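Local atomic coordinates of metazoan TIR-STING fusion (Crassostrea gigas, PDB entry 6WT6), a protein that joins a Toll/interleukin-1 receptor (TIR) domain to a STING ligand-binding domain in a single polypeptide of the oyster. Residues V265-F275 and P343-L354. Sequence-based numbering, arbitrary orientation.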
ATOM      1  N   VAL A 265     -24.103   0.941  25.024  1.00 45.13           N
ATOM      2  CA  VAL A 265     -23.353   1.932  25.784  1.00 41.68           C
ATOM      3  C   VAL A 265     -24.352   2.874  26.447  1.00 42.06           C
ATOM      4  O   VAL A 265     -25.376   3.231  25.854  1.00 42.31           O
ATOM      5  CB  VAL A 265     -22.346   2.672  24.874  1.00 43.91           C
ATOM      6  CG1 VAL A 265     -23.051   3.330  23.700  1.00 48.35           C
ATOM      7  CG2 VAL A 265     -21.573   3.684  25.650  1.00 46.81           C
ATOM      8  N   THR A 266     -24.067   3.254  27.691  1.00 46.45           N
ATOM      9  CA  THR A 266     -24.981   4.037  28.517  1.00 43.50           C
ATOM     10  C   THR A 266     -24.476   5.470  28.635  1.00 43.67           C
ATOM     11  O   THR A 266     -23.304   5.693  28.956  1.00 43.80           O
ATOM     12  CB  THR A 266     -25.119   3.418  29.910  1.00 43.29           C
ATOM     13  OG1 THR A 266     -25.540   2.052  29.793  1.00 44.85           O
ATOM     14  CG2 THR A 266     -26.138   4.177  30.729  1.00 44.70           C
ATOM     15  N   ASP A 267     -25.359   6.435  28.379  1.00 45.36           N
ATOM     16  CA  ASP A 267     -24.994   7.843  28.468  1.00 53.52           C
ATOM     17  C   ASP A 267     -25.241   8.327  29.900  1.00 62.70           C
ATOM     18  O   ASP A 267     -25.384   7.517  30.820  1.00 67.47           O
ATOM     19  CB  ASP A 267     -25.755   8.648  27.408  1.00 56.17           C
ATOM     20  CG  ASP A 267     -27.246   8.734  27.686  1.00 63.31           C
ATOM     21  OD1 ASP A 267     -27.778   7.872  28.413  1.00 67.07           O
ATOM     22  OD2 ASP A 267     -27.889   9.671  27.164  1.00 65.31           O
ATOM     23  N   ASP A 268     -25.304   9.645  30.109  1.00 65.67           N
ATOM     24  CA  ASP A 268     -25.430  10.161  31.471  1.00 69.05           C
ATOM     25  C   ASP A 268     -26.817   9.922  32.056  1.00 72.76           C
ATOM     26  O   ASP A 268     -26.953   9.801  33.278  1.00 76.46           O
ATOM     27  CB  ASP A 268     -25.103  11.651  31.507  1.00 69.93           C
ATOM     28  CG  ASP A 268     -23.705  11.952  31.015  1.00 70.63           C
ATOM     29  OD1 ASP A 268     -22.831  11.060  31.071  1.00 69.32           O
ATOM     30  OD2 ASP A 268     -23.475  13.093  30.577  1.00 71.25           O
ATOM     31  N   ASN A 269     -27.848   9.851  31.218  1.00 72.88           N
ATOM     32  CA  ASN A 269     -29.220   9.681  31.676  1.00 72.16           C
ATOM     33  C   ASN A 269     -29.613   8.221  31.870  1.00 70.54           C
ATOM     34  O   ASN A 269     -30.792   7.939  32.109  1.00 73.59           O
ATOM     35  CB  ASN A 269     -30.192  10.335  30.690  1.00 76.18           C
ATOM     36  CG  ASN A 269     -29.937  11.814  30.512  1.00 82.66           C
ATOM     37  OD1 ASN A 269     -29.056  12.216  29.753  1.00 85.04           O
ATOM     38  ND2 ASN A 269     -30.716  12.636  31.208  1.00 85.92           N
ATOM     39  N   GLY A 270     -28.669   7.292  31.768  1.00 68.19           N
ATOM     40  CA  GLY A 270     -29.004   5.887  31.817  1.00 65.58           C
ATOM     41  C   GLY A 270     -29.579   5.327  30.536  1.00 61.31           C
ATOM     42  O   GLY A 270     -29.892   4.130  30.489  1.00 60.05           O
ATOM     43  N   GLU A 271     -29.734   6.149  29.500  1.00 59.89           N
ATOM     44  CA  GLU A 271     -30.237   5.668  28.219  1.00 61.58           C
ATOM     45  C   GLU A 271     -29.192   4.803  27.529  1.00 54.93           C
ATOM     46  O   GLU A 271     -28.050   5.226  27.330  1.00 51.39           O
ATOM     47  CB  GLU A 271     -30.610   6.844  27.321  1.00 66.15           C
ATOM     48  CG  GLU A 271     -31.707   7.711  27.881  1.00 72.56           C
ATOM     49  CD  GLU A 271     -33.065   7.056  27.784  1.00 77.63           C
ATOM     50  OE1 GLU A 271     -33.347   6.400  26.755  1.00 79.63           O
ATOM     51  OE2 GLU A 271     -33.850   7.197  28.742  1.00 78.67           O
ATOM     52  N   ASP A 272     -29.588   3.589  27.158  1.00 56.23           N
ATOM     53  CA  ASP A 272     -28.710   2.696  26.413  1.00 55.83           C
ATOM     54  C   ASP A 272     -28.745   3.062  24.938  1.00 53.32           C
ATOM     55  O   ASP A 272     -29.822   3.268  24.364  1.00 53.95           O
ATOM     56  CB  ASP A 272     -29.120   1.232  26.598  1.00 64.02           C
ATOM     57  CG  ASP A 272     -28.937   0.753  28.025  1.00 74.85           C
ATOM     58  OD1 ASP A 272     -28.239   1.442  28.788  1.00 79.84           O
ATOM     59  OD2 ASP A 272     -29.538  -0.283  28.394  1.00 79.82           O
ATOM     60  N   TYR A 273     -27.563   3.140  24.331  1.00 48.45           N
ATOM     61  CA  TYR A 273     -27.416   3.382  22.905  1.00 40.36           C
ATOM     62  C   TYR A 273     -26.697   2.197  22.282  1.00 40.20           C
ATOM     63  O   TYR A 273     -25.702   1.711  22.833  1.00 38.60           O
ATOM     64  CB  TYR A 273     -26.651   4.682  22.649  1.00 38.37           C
ATOM     65  CG  TYR A 273     -27.507   5.915  22.802  1.00 41.47           C
ATOM     66  CD1 TYR A 273     -27.725   6.486  24.051  1.00 45.69           C
ATOM     67  CD2 TYR A 273     -28.120   6.500  21.700  1.00 42.46           C
ATOM     68  CE1 TYR A 273     -28.517   7.615  24.197  1.00 47.00           C
ATOM     69  CE2 TYR A 273     -28.914   7.626  21.833  1.00 43.10           C
ATOM     70  CZ  TYR A 273     -29.108   8.180  23.085  1.00 46.55           C
ATOM     71  OH  TYR A 273     -29.898   9.301  23.221  1.00 45.85           O
ATOM     72  N   PHE A 274     -27.209   1.733  21.147  1.00 38.07           N
ATOM     73  CA  PHE A 274     -26.705   0.546  20.477  1.00 34.99           C
ATOM     74  C   PHE A 274     -25.937   0.925  19.217  1.00 33.85           C
ATOM     75  O   PHE A 274     -26.249   1.914  18.546  1.00 33.12           O
ATOM     76  CB  PHE A 274     -27.851  -0.405  20.111  1.00 35.15           C
ATOM     77  CG  PHE A 274     -28.547  -1.015  21.297  1.00 31.41           C
ATOM     78  CD1 PHE A 274     -29.562  -0.332  21.947  1.00 36.38           C
ATOM     79  CD2 PHE A 274     -28.202  -2.280  21.748  1.00 26.41           C
ATOM     80  CE1 PHE A 274     -30.215  -0.891  23.034  1.00 35.47           C
ATOM     81  CE2 PHE A 274     -28.854  -2.848  22.835  1.00 32.96           C
ATOM     82  CZ  PHE A 274     -29.861  -2.149  23.479  1.00 32.88           C
ATOM     83  N   PHE A 275     -24.929   0.122  18.893  1.00 29.72           N
ATOM     84  CA  PHE A 275     -24.152   0.384  17.693  1.00 29.07           C
ATOM     85  C   PHE A 275     -23.487  -0.900  17.225  1.00 31.29           C
ATOM     86  O   PHE A 275     -23.101  -1.749  18.035  1.00 30.76           O
ATOM     87  CB  PHE A 275     -23.095   1.470  17.939  1.00 30.74           C
ATOM     88  CG  PHE A 275     -22.054   1.099  18.967  1.00 33.07           C
ATOM     89  CD1 PHE A 275     -22.312   1.231  20.327  1.00 30.31           C
ATOM     90  CD2 PHE A 275     -20.807   0.639  18.572  1.00 33.02           C
ATOM     91  CE1 PHE A 275     -21.349   0.899  21.268  1.00 30.99           C
ATOM     92  CE2 PHE A 275     -19.839   0.308  19.510  1.00 31.13           C
ATOM     93  CZ  PHE A 275     -20.111   0.438  20.859  1.00 29.42           C
ATOM     94  N   PRO A 343     -17.036   4.863  26.707  1.00 37.98           N
ATOM     95  CA  PRO A 343     -18.499   5.002  26.585  1.00 39.77           C
ATOM     96  C   PRO A 343     -18.973   6.404  26.231  1.00 39.43           C
ATOM     97  O   PRO A 343     -19.887   6.546  25.407  1.00 41.03           O
ATOM     98  CB  PRO A 343     -18.996   4.566  27.968  1.00 38.27           C
ATOM     99  CG  PRO A 343     -18.019   3.539  28.377  1.00 35.67           C
ATOM    100  CD  PRO A 343     -16.684   4.050  27.890  1.00 37.64           C
ATOM    101  N   ARG A 344     -18.387   7.446  26.828  1.00 35.52           N
ATOM    102  CA  ARG A 344     -18.839   8.802  26.529  1.00 37.53           C
ATOM    103  C   ARG A 344     -18.470   9.216  25.112  1.00 33.13           C
ATOM    104  O   ARG A 344     -19.216   9.966  24.470  1.00 33.93           O
ATOM    105  CB  ARG A 344     -18.263   9.795  27.538  1.00 42.24           C
ATOM    106  CG  ARG A 344     -18.750  11.223  27.337  1.00 48.52           C
ATOM    107  CD  ARG A 344     -18.393  12.116  28.516  1.00 60.47           C
ATOM    108  NE  ARG A 344     -19.051  11.692  29.749  1.00 68.69           N
ATOM    109  CZ  ARG A 344     -18.446  11.031  30.731  1.00 72.55           C
ATOM    110  NH1 ARG A 344     -17.160  10.718  30.632  1.00 73.96           N
ATOM    111  NH2 ARG A 344     -19.127  10.685  31.816  1.00 71.48           N
ATOM    112  N   LEU A 345     -17.331   8.743  24.609  1.00 29.33           N
ATOM    113  CA  LEU A 345     -16.948   9.050  23.238  1.00 36.24           C
ATOM    114  C   LEU A 345     -17.921   8.426  22.243  1.00 34.47           C
ATOM    115  O   LEU A 345     -18.352   9.080  21.287  1.00 35.26           O
ATOM    116  CB  LEU A 345     -15.523   8.568  22.980  1.00 42.01           C
ATOM    117  CG  LEU A 345     -15.117   8.554  21.505  1.00 48.22           C
ATOM    118  CD1 LEU A 345     -15.098   9.969  20.949  1.00 49.18           C
ATOM    119  CD2 LEU A 345     -13.769   7.877  21.332  1.00 49.64           C
ATOM    120  N   ILE A 346     -18.286   7.160  22.461  1.00 30.28           N
ATOM    121  CA  ILE A 346     -19.155   6.460  21.517  1.00 29.60           C
ATOM    122  C   ILE A 346     -20.565   7.046  21.544  1.00 34.49           C
ATOM    123  O   ILE A 346     -21.184   7.242  20.491  1.00 37.28           O
ATOM    124  CB  ILE A 346     -19.167   4.950  21.812  1.00 30.43           C
ATOM    125  CG1 ILE A 346     -17.757   4.368  21.687  1.00 32.15           C
ATOM    126  CG2 ILE A 346     -20.120   4.232  20.866  1.00 29.64           C
ATOM    127  CD1 ILE A 346     -17.669   2.890  22.043  1.00 30.72           C
ATOM    128  N   CYS A 347     -21.096   7.326  22.741  1.00 37.13           N
ATOM    129  CA  CYS A 347     -22.409   7.962  22.845  1.00 40.71           C
ATOM    130  C   CYS A 347     -22.437   9.292  22.109  1.00 45.52           C
ATOM    131  O   CYS A 347     -23.442   9.644  21.482  1.00 48.87           O
ATOM    132  CB  CYS A 347     -22.790   8.172  24.311  1.00 42.67           C
ATOM    133  SG  CYS A 347     -23.346   6.699  25.175  1.00 46.42           S
ATOM    134  N   ASN A 348     -21.344  10.049  22.180  1.00 46.47           N
ATOM    135  CA  ASN A 348     -21.274  11.294  21.429  1.00 45.39           C
ATOM    136  C   ASN A 348     -21.346  11.036  19.928  1.00 38.53           C
ATOM    137  O   ASN A 348     -22.037  11.758  19.202  1.00 37.31           O
ATOM    138  CB  ASN A 348     -19.997  12.052  21.784  1.00 48.85           C
ATOM    139  CG  ASN A 348     -20.210  13.071  22.884  1.00 54.48           C
ATOM    140  OD1 ASN A 348     -20.762  14.147  22.644  1.00 60.35           O
ATOM    141  ND2 ASN A 348     -19.763  12.747  24.090  1.00 51.36           N
ATOM    142  N   GLU A 349     -20.643  10.009  19.443  1.00 34.52           N
ATOM    143  CA  GLU A 349     -20.657   9.729  18.011  1.00 35.46           C
ATOM    144  C   GLU A 349     -22.005   9.187  17.560  1.00 30.25           C
ATOM    145  O   GLU A 349     -22.489   9.547  16.483  1.00 34.77           O
ATOM    146  CB  GLU A 349     -19.536   8.755  17.647  1.00 39.61           C
ATOM    147  CG  GLU A 349     -18.195   9.425  17.398  1.00 46.96           C
ATOM    148  CD  GLU A 349     -18.215  10.367  16.203  1.00 55.98           C
ATOM    149  OE1 GLU A 349     -19.142  10.276  15.365  1.00 58.16           O
ATOM    150  OE2 GLU A 349     -17.295  11.207  16.104  1.00 60.94           O
ATOM    151  N   ILE A 350     -22.625   8.323  18.365  1.00 26.80           N
ATOM    152  CA  ILE A 350     -23.924   7.763  18.001  1.00 30.17           C
ATOM    153  C   ILE A 350     -24.969   8.864  17.888  1.00 38.50           C
ATOM    154  O   ILE A 350     -25.763   8.894  16.939  1.00 41.43           O
ATOM    155  CB  ILE A 350     -24.347   6.690  19.021  1.00 31.10           C
ATOM    156  CG1 ILE A 350     -23.413   5.480  18.956  1.00 33.42           C
ATOM    157  CG2 ILE A 350     -25.790   6.268  18.786  1.00 28.69           C
ATOM    158  CD1 ILE A 350     -23.747   4.410  19.967  1.00 29.98           C
ATOM    159  N   LYS A 351     -24.984   9.788  18.852  1.00 41.67           N
ATOM    160  CA  LYS A 351     -25.956  10.877  18.821  1.00 43.64           C
ATOM    161  C   LYS A 351     -25.697  11.817  17.651  1.00 46.60           C
ATOM    162  O   LYS A 351     -26.641  12.328  17.038  1.00 49.21           O
ATOM    163  CB  LYS A 351     -25.927  11.638  20.148  1.00 42.05           C
ATOM    164  CG  LYS A 351     -26.400  10.816  21.337  1.00 43.61           C
ATOM    165  CD  LYS A 351     -26.241  11.572  22.647  1.00 44.83           C
ATOM    166  CE  LYS A 351     -26.758  10.747  23.814  1.00 46.13           C
ATOM    167  NZ  LYS A 351     -26.653  11.473  25.112  1.00 49.62           N
ATOM    168  N   ASN A 352     -24.425  12.053  17.322  1.00 44.08           N
ATOM    169  CA  ASN A 352     -24.100  12.896  16.176  1.00 46.42           C
ATOM    170  C   ASN A 352     -24.615  12.284  14.878  1.00 48.37           C
ATOM    171  O   ASN A 352     -25.135  12.994  14.009  1.00 49.96           O
ATOM    172  CB  ASN A 352     -22.589  13.117  16.110  1.00 46.11           C
ATOM    173  CG  ASN A 352     -22.185  14.066  15.002  1.00 50.51           C
ATOM    174  OD1 ASN A 352     -22.622  15.215  14.966  1.00 57.19           O
ATOM    175  ND2 ASN A 352     -21.326  13.598  14.104  1.00 48.92           N
ATOM    176  N   GLN A 353     -24.487  10.964  14.733  1.00 41.77           N
ATOM    177  CA  GLN A 353     -24.937  10.318  13.509  1.00 40.86           C
ATOM    178  C   GLN A 353     -26.457  10.251  13.432  1.00 47.50           C
ATOM    179  O   GLN A 353     -27.020  10.303  12.333  1.00 49.27           O
ATOM    180  CB  GLN A 353     -24.328   8.921  13.400  1.00 34.85           C
ATOM    181  CG  GLN A 353     -22.818   8.928  13.258  1.00 31.28           C
ATOM    182  CD  GLN A 353     -22.350   9.776  12.090  1.00 36.13           C
ATOM    183  OE1 GLN A 353     -22.953   9.762  11.012  1.00 40.25           O
ATOM    184  NE2 GLN A 353     -21.275  10.527  12.299  1.00 34.03           N
ATOM    185  N   LEU A 354     -27.137  10.145  14.578  1.00 50.21           N
ATOM    186  CA  LEU A 354     -28.597  10.141  14.565  1.00 48.01           C
ATOM    187  C   LEU A 354     -29.155  11.489  14.127  1.00 56.76           C
ATOM    188  O   LEU A 354     -30.214  11.542  13.492  1.00 61.21           O
ATOM    189  CB  LEU A 354     -29.139   9.756  15.941  1.00 39.40           C
ATOM    190  CG  LEU A 354     -29.034   8.279  16.331  1.00 34.73           C
ATOM    191  CD1 LEU A 354     -29.279   8.087  17.817  1.00 37.31           C
ATOM    192  CD2 LEU A 354     -30.023   7.448  15.530  1.00 32.47           C
TER
HETATM  193  O   HOH W   1     -21.988   9.299  32.561  1.00 74.31           O
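Tyr-273, Ile-350 and Cys-347 bury the most surface where the hairpin of strands 260-266 and 272-279 meets helix 343-354, and their contacts illustrate how a helix packs on the face of a sheet. The tyrosine swings its ring beside its backbone N, with CG anti to the carbonyl carbon (chi1 -79°), which carries the ring to Ile-350, Lys-351 and Leu-354. There CD2 meets CG2 of Ile-350 at 3.7 Å, Leu-354 CD1 comes up to the ring edge near its plane, and the extended Lys-351 chain crosses at about a right angle, its CE 3.5 Å from the Tyr-273 OH. Ile-350 divides its branches between two aromatic residues: while CG2 serves Tyr-273, CD1 lies 3.5 Å from Phe-275 CD1 and also meets Val-265 CG1, tip to tip. Ile-346, one turn earlier, sets its CG2 over a face of the Phe-275 ring, displaced toward the rim, in a CH-pi contact 3.7 Å from the centroid. Cys-347 points SG at the valine, 3.5 Å from Val-265 CG2, and lies obliquely to the Tyr-273 ring as a looser sulfur-aromatic contact.

Toward the type I turn 267-270 the apolar seam gives way to charge. Lys-351, its hydrocarbon chain lying against the tyrosine, ends in a salt bridge from NZ to the anti lone pair of Asp-267 OD2 (3.0 Å). Farther out, Asp-268 OD1 and Arg-344 NH2 form only a long ion pair; a water beside it donates to Asp-268 OD1 and accepts weakly from Arg-344 NH2. Glu-271, turned elsewhere, pairs with Arg-211. The axes of strand 272-275 and helix 343-354 cross steeply, at 75°, where helix 341-356, the last in the model, covers one face of the mixed sheet in the STING ligand-binding domain.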